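Local coordinates for prophage pi2 protein 01, integrase (Lactococcus lactis, PDB 3LYS) that is the core-binding, SAM-like N-terminal domain of a phage-family integrase and probably binds DNA during its integration and recombination, at residues 10-13 with 14-17; 50-53 with 54-57; 77-80 with 81-84. The protein carries 1 engineered substitution. All coordinates share one frame; numbering follows the deposited sequence.

Contact 1: 10-13 with 14-17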
loop_
_atom_site.group_PDB
_atom_site.type_symbol
_atom_site.label_atom_id
_atom_site.label_comp_id
_atom_site.label_asym_id
_atom_site.label_seq_id
_atom_site.Cartn_x
_atom_site.Cartn_y
_atom_site.Cartn_z
ATOM N N GLU A 10 3.347 -7.139 6.113
ATOM C CA GLU A 10 4.396 -7.108 7.120
ATOM C C GLU A 10 5.342 -5.930 6.942
ATOM O O GLU A 10 5.623 -5.188 7.881
ATOM C CB GLU A 10 5.179 -8.407 7.067
ATOM C CG GLU A 10 6.042 -8.610 8.268
ATOM C CD GLU A 10 6.697 -9.962 8.260
ATOM O OE1 GLU A 10 5.971 -10.984 8.210
ATOM O OE2 GLU A 10 7.947 -10.006 8.305
ATOM N N TYR A 11 5.835 -5.778 5.723
ATOM C CA TYR A 11 6.732 -4.696 5.398
ATOM C C TYR A 11 6.094 -3.342 5.659
ATOM O O TYR A 11 6.710 -2.478 6.265
ATOM C CB TYR A 11 7.162 -4.785 3.937
ATOM C CG TYR A 11 7.776 -3.511 3.416
ATOM C CD1 TYR A 11 6.997 -2.576 2.734
ATOM C CD2 TYR A 11 9.113 -3.200 3.667
ATOM C CE1 TYR A 11 7.522 -1.360 2.320
ATOM C CE2 TYR A 11 9.654 -1.985 3.263
ATOM C CZ TYR A 11 8.852 -1.071 2.591
ATOM O OH TYR A 11 9.381 0.135 2.208
ATOM N N PHE A 12 4.862 -3.142 5.209
ATOM C CA PHE A 12 4.211 -1.854 5.423
ATOM C C PHE A 12 4.302 -1.432 6.882
ATOM O O PHE A 12 4.661 -0.298 7.180
ATOM C CB PHE A 12 2.747 -1.907 4.965
ATOM C CG PHE A 12 2.066 -0.561 4.947
ATOM C CD1 PHE A 12 1.344 -0.115 6.043
ATOM C CD2 PHE A 12 2.152 0.263 3.829
ATOM C CE1 PHE A 12 0.714 1.130 6.025
ATOM C CE2 PHE A 12 1.527 1.511 3.803
ATOM C CZ PHE A 12 0.808 1.942 4.902
ATOM N N LYS A 13 3.983 -2.345 7.793
ATOM C CA LYS A 13 4.043 -2.040 9.221
ATOM C C LYS A 13 5.472 -1.644 9.562
ATOM O O LYS A 13 5.703 -0.594 10.151
ATOM C CB LYS A 13 3.624 -3.260 10.041
ATOM C CG LYS A 13 3.629 -3.051 11.547
ATOM C CD LYS A 13 3.049 -4.271 12.279
ATOM C CE LYS A 13 2.919 -4.025 13.783
ATOM N NZ LYS A 13 4.230 -3.817 14.469
ATOM N N ASP A 14 6.421 -2.493 9.177
ATOM C CA ASP A 14 7.852 -2.266 9.407
ATOM C C ASP A 14 8.195 -0.828 8.992
ATOM O O ASP A 14 8.755 -0.059 9.772
ATOM C CB ASP A 14 8.644 -3.290 8.569
ATOM C CG ASP A 14 10.119 -3.374 8.942
ATOM O OD1 ASP A 14 10.773 -2.313 9.011
ATOM O OD2 ASP A 14 10.625 -4.507 9.142
ATOM N N TRP A 15 7.828 -0.486 7.758
ATOM C CA TRP A 15 8.060 0.831 7.168
ATOM C C TRP A 15 7.426 1.974 7.963
ATOM O O TRP A 15 8.126 2.873 8.446
ATOM C CB TRP A 15 7.513 0.863 5.733
ATOM C CG TRP A 15 7.660 2.190 5.047
ATOM C CD1 TRP A 15 8.798 2.714 4.544
ATOM C CD2 TRP A 15 6.636 3.193 4.869
ATOM N NE1 TRP A 15 8.564 3.985 4.068
ATOM C CE2 TRP A 15 7.245 4.302 4.255
ATOM C CE3 TRP A 15 5.270 3.257 5.175
ATOM C CZ2 TRP A 15 6.539 5.468 3.936
ATOM C CZ3 TRP A 15 4.566 4.417 4.859
ATOM C CH2 TRP A 15 5.206 5.507 4.245
HETATM N N MSE A 16 6.102 1.942 8.105
HETATM C CA MSE A 16 5.381 3.000 8.812
HETATM C C MSE A 16 5.927 3.302 10.191
HETATM O O MSE A 16 6.027 4.463 10.576
HETATM C CB MSE A 16 3.888 2.654 8.903
HETATM C CG MSE A 16 3.537 1.410 9.733
HETATM SE SE MSE A 16 1.607 0.948 9.735
HETATM C CE MSE A 16 0.933 2.426 10.748
ATOM N N GLU A 17 6.279 2.256 10.932
ATOM C CA GLU A 17 6.811 2.435 12.276
ATOM C C GLU A 17 8.209 3.036 12.247
ATOM O O GLU A 17 8.695 3.512 13.262
ATOM C CB GLU A 17 6.834 1.106 13.035
ATOM C CG GLU A 17 5.457 0.492 13.219
ATOM C CD GLU A 17 5.482 -0.742 14.093
ATOM O OE1 GLU A 17 6.513 -1.453 14.083
ATOM O OE2 GLU A 17 4.469 -1.005 14.775
#
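One face of the Tyr11 ring is covered by Trp15 CB, which sits off-centre toward the rim, 4.2 Å from the ring centroid and 24° from the ring normal, a CH-pi contact. The tyrosine ring and the five-membered ring of Trp15 are near parallel, their planes 28° apart, but displaced, with little overlap. The Phe12 ring meets the six-membered indole ring obliquely, with Phe12 CE2 and Trp15 CZ3 4.3 Å apart. The Trp15 edge lies near the carbonyl oxygen of Phe12. The three rings form an aromatic cluster on the inner side of helix 8-19, in the SAM-like part of the core-binding domain, and helices 26-42 and 69-88 pack against it; Tyr11 OH is hydrogen-bonded to Ser82 O. Selenomethionine Met16 adds a Met-aromatic contact, its SE 3.8 Å from Phe12 CE1 and oblique to the ring, neither over the face nor at the edge. CG of Met16 lies between the backbone N and the carbonyl carbon (chi1 65°), which turns the chain back along the preceding turn. On the exposed side, Lys13 NZ forms a salt bridge with Glu17 OE2 at 2.8 Å, approaching from above the carboxylate plane. The backbone of the same pair is also bonded, Glu17 N to Lys13 O at 3.0 Å.

Contact 2: 50-53 with 54-57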
loop_
_atom_site.group_PDB
_atom_site.type_symbol
_atom_site.label_atom_id
_atom_site.label_comp_id
_atom_site.label_asym_id
_atom_site.label_seq_id
_atom_site.Cartn_x
_atom_site.Cartn_y
_atom_site.Cartn_z
ATOM N N GLU A 50 6.159 -10.465 -5.574
ATOM C CA GLU A 50 5.214 -11.147 -6.461
ATOM C C GLU A 50 4.198 -10.152 -7.009
ATOM O O GLU A 50 3.579 -10.387 -8.041
ATOM C CB GLU A 50 4.458 -12.239 -5.710
ATOM C CG GLU A 50 5.280 -13.404 -5.174
ATOM C CD GLU A 50 4.493 -14.206 -4.120
ATOM O OE1 GLU A 50 3.303 -14.520 -4.365
ATOM O OE2 GLU A 50 5.056 -14.524 -3.049
ATOM N N ILE A 51 4.027 -9.043 -6.304
ATOM C CA ILE A 51 3.090 -8.019 -6.721
ATOM C C ILE A 51 3.452 -7.479 -8.103
ATOM O O ILE A 51 4.620 -7.204 -8.382
ATOM C CB ILE A 51 3.089 -6.859 -5.726
ATOM C CG1 ILE A 51 2.946 -7.406 -4.309
ATOM C CG2 ILE A 51 1.953 -5.905 -6.039
ATOM C CD1 ILE A 51 3.163 -6.371 -3.251
ATOM N N THR A 52 2.443 -7.337 -8.965
ATOM C CA THR A 52 2.631 -6.810 -10.323
ATOM C C THR A 52 1.659 -5.656 -10.548
ATOM O O THR A 52 0.705 -5.505 -9.795
ATOM C CB THR A 52 2.373 -7.886 -11.393
ATOM O OG1 THR A 52 0.978 -8.181 -11.451
ATOM C CG2 THR A 52 3.128 -9.155 -11.060
ATOM N N ALA A 53 1.890 -4.850 -11.577
ATOM C CA ALA A 53 1.007 -3.719 -11.860
ATOM C C ALA A 53 -0.450 -4.156 -11.957
ATOM O O ALA A 53 -1.375 -3.403 -11.611
ATOM C CB ALA A 53 1.424 -3.046 -13.150
ATOM N N SER A 54 -0.635 -5.384 -12.442
ATOM C CA SER A 54 -1.958 -5.990 -12.600
ATOM C C SER A 54 -2.495 -6.445 -11.250
ATOM O O SER A 54 -3.621 -6.109 -10.883
ATOM C CB SER A 54 -1.888 -7.185 -13.563
ATOM O OG SER A 54 -1.546 -6.759 -14.877
ATOM N N SER A 55 -1.690 -7.217 -10.520
ATOM C CA SER A 55 -2.072 -7.695 -9.189
ATOM C C SER A 55 -2.622 -6.531 -8.403
ATOM O O SER A 55 -3.775 -6.540 -7.977
ATOM C CB SER A 55 -0.862 -8.227 -8.416
ATOM O OG SER A 55 -0.540 -9.549 -8.779
ATOM N N TYR A 56 -1.767 -5.533 -8.221
ATOM C CA TYR A 56 -2.102 -4.348 -7.464
ATOM C C TYR A 56 -3.374 -3.688 -7.960
ATOM O O TYR A 56 -4.260 -3.363 -7.171
ATOM C CB TYR A 56 -0.926 -3.364 -7.485
ATOM C CG TYR A 56 -1.153 -2.124 -6.655
ATOM C CD1 TYR A 56 -1.371 -0.885 -7.264
ATOM C CD2 TYR A 56 -1.209 -2.190 -5.266
ATOM C CE1 TYR A 56 -1.647 0.259 -6.514
ATOM C CE2 TYR A 56 -1.490 -1.053 -4.505
ATOM C CZ TYR A 56 -1.710 0.166 -5.137
ATOM O OH TYR A 56 -2.041 1.272 -4.389
ATOM N N GLN A 57 -3.472 -3.494 -9.269
ATOM C CA GLN A 57 -4.664 -2.867 -9.850
ATOM C C GLN A 57 -5.905 -3.696 -9.507
ATOM O O GLN A 57 -6.968 -3.162 -9.189
ATOM C CB GLN A 57 -4.493 -2.757 -11.371
ATOM C CG GLN A 57 -5.572 -1.939 -12.075
ATOM C CD GLN A 57 -5.849 -0.613 -11.381
ATOM O OE1 GLN A 57 -6.855 -0.465 -10.691
ATOM N NE2 GLN A 57 -4.952 0.350 -11.552
#
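Ile51 lays its CG2 branch against the CB of Tyr56, 4.1 Å away, the two side chains meeting at a slant five residues apart. This apolar contact spans the N-terminal start of helix 53-64 in the core-binding domain, with Thr52 as the N-cap. Beyond it, Ile51 reaches Met43 and Phe96, and Tyr56 reaches Thr97 and Ala100, so both residues face the interior while the cap itself lies at the surface.

The capping bond runs from Ser55 N to Thr52 OG1 at 3.0 Å, and an N-H...O angle of 173° makes it nearly straight. Thr52 OG1 stands between the backbone N and the carbonyl carbon (chi1 71°), a rotation that swings the hydroxyl over the first turn and toward an amide that has no helical carbonyl before it. The Thr52 backbone supplies the next acceptor: its O takes Tyr56 N at 2.9 Å, an i to i+4 bond that opens the regular helical pattern. One residue further on, Gln57 N donates to Ala53 O at 3.1 Å, but from above the carbonyl plane.

The polar ends of Tyr56 and Gln57 turn to partners outside this stretch of chain. With CG opposite the backbone N (chi1 -177°), the Tyr56 ring is carried off the cap toward helix 69-88, where its OH hydrogen-bonds to His76 ND1 and its ring meets the imidazole. Gln57 ties the helix start to the chain's C-terminal part: its NE2 hydrogen-bonds to the backbone oxygen of Ala100 and makes a second, weak bond to Val102 O.

Contact 3: 77-80 with 81-84; sequences TRVR and ASIQ
Residues 77-84 are continuous alpha-helix, its i to i+4 bonds running from Ala81 N to Thr77 O (3.0 Å), from Ile83 N to Val79 O and from Gln84 N to Arg80 O, while Ser82 N to Arg78 O is weak at 3.3 Å. Val79 and Ile83 run alongside each other in the same direction, and their ends meet where Val79 CG1 comes within 3.8 Å of Ile83 CD1. Val79 CG1 is opposite the backbone N (chi1 180°), which directs this methyl along the helix toward the next turn. Ser82 OG turns back on the preceding turn and donates to Val79 O, at a modelled distance of 2.4 Å that is doubtful at 2.80 Å resolution. This is a central helix of the core-binding domain: Val79 touches Thr35 and Leu39 of helix 26-42, Ser82 packs on Phe12 and Trp15 of helix 8-19, and Ile83 reaches Ile8 and Phe96. On the more exposed flank, the Arg80 guanidinium has Gln84 NE2 over one face, 4.0 Å from the plane and nearer its margin than its centre, with the guanidinium and amide planes 53° apart. Arg80 NH2 has its strong partners elsewhere, in a salt bridge with Asp95 OD2 and a hydrogen bond to Thr97 OG1; its separation from Gln84 OE1 is 3.8 Å.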
loop_
_atom_site.group_PDB
_atom_site.type_symbol
_atom_site.label_atom_id
_atom_site.label_comp_id
_atom_site.label_asym_id
_atom_site.label_seq_id
_atom_site.Cartn_x
_atom_site.Cartn_y
_atom_site.Cartn_z
ATOM N N THR A 77 -2.466 5.757 -2.308
ATOM C CA THR A 77 -1.433 6.723 -2.006
ATOM C C THR A 77 -0.478 6.261 -0.886
ATOM O O THR A 77 0.734 6.209 -1.091
ATOM C CB THR A 77 -2.069 8.088 -1.664
ATOM O OG1 THR A 77 -1.126 8.893 -0.950
ATOM C CG2 THR A 77 -3.308 7.894 -0.849
ATOM N N ARG A 78 -1.020 5.896 0.275
ATOM C CA ARG A 78 -0.187 5.442 1.389
ATOM C C ARG A 78 0.666 4.218 1.035
ATOM O O ARG A 78 1.846 4.162 1.363
ATOM C CB ARG A 78 -1.052 5.153 2.629
ATOM C CG ARG A 78 -1.483 6.424 3.387
ATOM C CD ARG A 78 -2.111 6.135 4.749
ATOM N NE ARG A 78 -3.543 5.852 4.684
ATOM C CZ ARG A 78 -4.467 6.724 4.285
ATOM N NH1 ARG A 78 -5.753 6.379 4.257
ATOM N NH2 ARG A 78 -4.107 7.942 3.907
ATOM N N VAL A 79 0.085 3.238 0.362
ATOM C CA VAL A 79 0.858 2.070 -0.010
ATOM C C VAL A 79 1.962 2.484 -0.962
ATOM O O VAL A 79 3.095 2.018 -0.883
ATOM C CB VAL A 79 0.002 1.039 -0.735
ATOM C CG1 VAL A 79 0.859 -0.156 -1.107
ATOM C CG2 VAL A 79 -1.176 0.624 0.134
ATOM N N ARG A 80 1.610 3.358 -1.886
ATOM C CA ARG A 80 2.568 3.838 -2.870
ATOM C C ARG A 80 3.802 4.409 -2.178
ATOM O O ARG A 80 4.936 4.058 -2.507
ATOM C CB ARG A 80 1.898 4.905 -3.743
ATOM C CG ARG A 80 2.772 5.487 -4.835
ATOM C CD ARG A 80 1.928 6.139 -5.913
ATOM N NE ARG A 80 2.764 6.863 -6.850
ATOM C CZ ARG A 80 3.785 6.326 -7.504
ATOM N NH1 ARG A 80 4.501 7.064 -8.351
ATOM N NH2 ARG A 80 4.091 5.052 -7.317
ATOM N N ALA A 81 3.571 5.287 -1.209
ATOM C CA ALA A 81 4.668 5.902 -0.486
ATOM C C ALA A 81 5.621 4.864 0.105
ATOM O O ALA A 81 6.839 5.025 0.057
ATOM C CB ALA A 81 4.125 6.790 0.613
ATOM N N SER A 82 5.073 3.801 0.669
ATOM C CA SER A 82 5.924 2.783 1.263
ATOM C C SER A 82 6.752 2.055 0.225
ATOM O O SER A 82 7.837 1.560 0.520
ATOM C CB SER A 82 5.087 1.769 2.022
ATOM O OG SER A 82 4.093 1.235 1.178
ATOM N N ILE A 83 6.238 1.964 -0.994
ATOM C CA ILE A 83 6.987 1.275 -2.031
ATOM C C ILE A 83 8.160 2.139 -2.519
ATOM O O ILE A 83 9.224 1.619 -2.883
ATOM C CB ILE A 83 6.058 0.865 -3.184
ATOM C CG1 ILE A 83 5.476 -0.505 -2.881
ATOM C CG2 ILE A 83 6.818 0.786 -4.475
ATOM C CD1 ILE A 83 4.601 -0.528 -1.683
ATOM N N GLN A 84 7.967 3.457 -2.483
ATOM C CA GLN A 84 8.997 4.401 -2.900
ATOM C C GLN A 84 10.350 4.134 -2.250
ATOM O O GLN A 84 11.335 3.891 -2.940
ATOM C CB GLN A 84 8.575 5.827 -2.568
ATOM C CG GLN A 84 7.286 6.245 -3.210
ATOM C CD GLN A 84 7.303 6.048 -4.714
ATOM O OE1 GLN A 84 7.188 4.918 -5.206
ATOM N NE2 GLN A 84 7.451 7.146 -5.458
#

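From the N terminus, contact 1 lies within helix 8-19, contact 2 covers the end of the loop after helix 26-42 and the start of helix 53-64, and contact 3 lies within helix 69-88. Each spans adjacent residues, so none closes a long loop, and the three run in series without nesting or crossing. Contacts 1 and 3 touch, with Ser82 of contact 3 as the main shared point joining helices 8-19 and 69-88. Contact 2 meets contact 3 more lightly, through Tyr56 OH packed near Val79 CB. Contacts 1 and 2 do not touch, their centres being about 19 Å apart; helix 69-88 lies against both.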